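PDB 3M9V: FAD-dependent oxidoreductase from Actinomadura kijaniata, which probably acts as a flavin-dependent oxidoreductase of the acyl-CoA dehydrogenase family in the biosynthesis of the sugar D-kijanose, and binds dTDP. Local coordinates for residues 32-37 against 60-65. Sequence-based numbering, arbitrary orientation.
Sequences AAHLPR and RKDGLM
The side chains of His34 and Asp62, coming from opposite directions, bridge the gap between backbones whose CA atoms, at these two residues, are 9.8 Å apart. His34 NE2 donates a hydrogen bond to Asp62 OD2 at 2.8 Å, with the N-H pointing almost exactly at the oxygen (179°). The oxygen lies in the plane of the imidazole, at its edge, but the carboxylate is turned steeply against the ring, so that the donor meets OD2 from well above the carboxylate plane (57° out of it). Histidine suits this place because it carries a donor at the far end of a flat, partly apolar group, and aspartate because its short carboxylate accepts the N-H. With CG beside the backbone N and anti to the carbonyl carbon (chi1 -60°), the ring's NE2 end is carried to the carboxylate of Asp62. Beside the polar bond, Leu64 brings one methyl, CD1, to 3.6 Å from His34 CD2, approaching the ring obliquely. Leucine suits this buried position because its branched apolar end can pack on His34 and on Leu31 and Leu59. The His34 side chain also touches Ala58 and Leu59 of helix 53-61.

Asp62 and Leu64 flank Gly63, a residue type that readily takes the positive phi of the Schellman motif closing helix 53-61. His34 belongs to the type I turn from Ala32 to Leu35 that links helices 22-32 and 35-48. An alanine in place of His34 would probably leave Asp62 without this donor and uncover the CD1 methyl of Leu64. The contact thus ties an interhelical turn to a helix terminus within the N-terminal helical domain, and the nearby carboxylate would be expected to stabilise a protonated imidazole.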
# COMPACT_ATOMS: atom_id res chain seq x y z
N ALA A 32 -32.27 16.90 7.36
CA ALA A 32 -31.49 18.10 7.07
C ALA A 32 -31.68 19.17 8.14
O ALA A 32 -30.71 19.81 8.53
CB ALA A 32 -31.84 18.65 5.69
N ALA A 33 -32.91 19.34 8.64
CA ALA A 33 -33.17 20.32 9.70
C ALA A 33 -32.27 20.17 10.93
O ALA A 33 -31.99 21.16 11.62
CB ALA A 33 -34.61 20.25 10.18
N HIS A 34 -31.86 18.93 11.20
CA HIS A 34 -31.10 18.62 12.40
C HIS A 34 -29.60 18.72 12.19
O HIS A 34 -28.85 18.85 13.16
CB HIS A 34 -31.47 17.22 12.89
CG HIS A 34 -32.93 17.10 13.22
ND1 HIS A 34 -33.44 17.52 14.43
CD2 HIS A 34 -33.99 16.71 12.47
CE1 HIS A 34 -34.75 17.33 14.43
NE2 HIS A 34 -35.10 16.84 13.26
N LEU A 35 -29.16 18.64 10.95
CA LEU A 35 -27.71 18.72 10.73
C LEU A 35 -27.00 19.88 11.40
O LEU A 35 -25.96 19.69 12.04
CB LEU A 35 -27.34 18.56 9.24
CG LEU A 35 -27.90 17.29 8.61
CD1 LEU A 35 -27.53 17.15 7.14
CD2 LEU A 35 -27.35 16.11 9.38
N PRO A 36 -27.54 21.11 11.28
CA PRO A 36 -26.80 22.23 11.89
C PRO A 36 -26.58 22.11 13.39
O PRO A 36 -25.53 22.49 13.88
CB PRO A 36 -27.68 23.46 11.58
CG PRO A 36 -28.55 23.03 10.38
CD PRO A 36 -28.76 21.54 10.57
N ARG A 37 -27.52 21.58 14.17
CA ARG A 37 -27.22 21.37 15.60
C ARG A 37 -26.16 20.28 15.82
O ARG A 37 -25.26 20.39 16.66
CB ARG A 37 -28.47 20.99 16.40
CG ARG A 37 -28.20 20.72 17.89
CD ARG A 37 -29.35 19.96 18.58
NE ARG A 37 -30.48 20.87 18.76
CZ ARG A 37 -30.66 21.68 19.80
NH1 ARG A 37 -31.71 22.50 19.79
NH2 ARG A 37 -29.84 21.71 20.84
N ARG A 60 -36.48 12.27 18.33
CA ARG A 60 -37.63 11.58 18.92
C ARG A 60 -38.93 12.32 18.63
O ARG A 60 -39.86 11.74 18.08
CB ARG A 60 -37.48 11.38 20.43
CG ARG A 60 -36.33 10.46 20.80
CD ARG A 60 -36.03 10.42 22.29
NE ARG A 60 -37.27 10.29 23.06
CZ ARG A 60 -37.74 11.21 23.90
NH1 ARG A 60 -37.07 12.33 24.14
NH2 ARG A 60 -38.89 10.99 24.53
N LYS A 61 -38.99 13.61 18.97
CA LYS A 61 -40.26 14.31 18.86
C LYS A 61 -40.57 14.58 17.39
O LYS A 61 -41.74 14.74 17.03
CB LYS A 61 -40.31 15.56 19.74
CG LYS A 61 -39.15 16.52 19.54
CD LYS A 61 -39.43 17.90 20.15
CE LYS A 61 -40.27 18.75 19.19
NZ LYS A 61 -41.75 18.55 19.34
N ASP A 62 -39.55 14.58 16.53
CA ASP A 62 -39.74 14.79 15.10
C ASP A 62 -40.13 13.49 14.42
O ASP A 62 -40.26 13.43 13.19
CB ASP A 62 -38.39 15.22 14.53
CG ASP A 62 -38.52 16.23 13.42
OD1 ASP A 62 -39.47 17.04 13.53
OD2 ASP A 62 -37.71 16.19 12.47
N GLY A 63 -40.24 12.41 15.18
CA GLY A 63 -40.53 11.10 14.59
C GLY A 63 -39.44 10.36 13.81
O GLY A 63 -39.66 9.24 13.35
N LEU A 64 -38.25 10.93 13.69
CA LEU A 64 -37.21 10.24 12.92
C LEU A 64 -36.69 8.97 13.60
O LEU A 64 -36.06 8.13 12.96
CB LEU A 64 -36.06 11.20 12.56
CG LEU A 64 -36.62 12.46 11.88
CD1 LEU A 64 -35.56 13.52 11.68
CD2 LEU A 64 -37.36 12.18 10.56
N MET A 65 -36.96 8.82 14.89
CA MET A 65 -36.62 7.60 15.61
C MET A 65 -37.53 6.43 15.23
O MET A 65 -37.28 5.27 15.57
CB MET A 65 -36.54 7.87 17.12
CG MET A 65 -35.38 8.78 17.53
SD MET A 65 -33.70 8.07 17.40
CE MET A 65 -33.60 6.92 18.76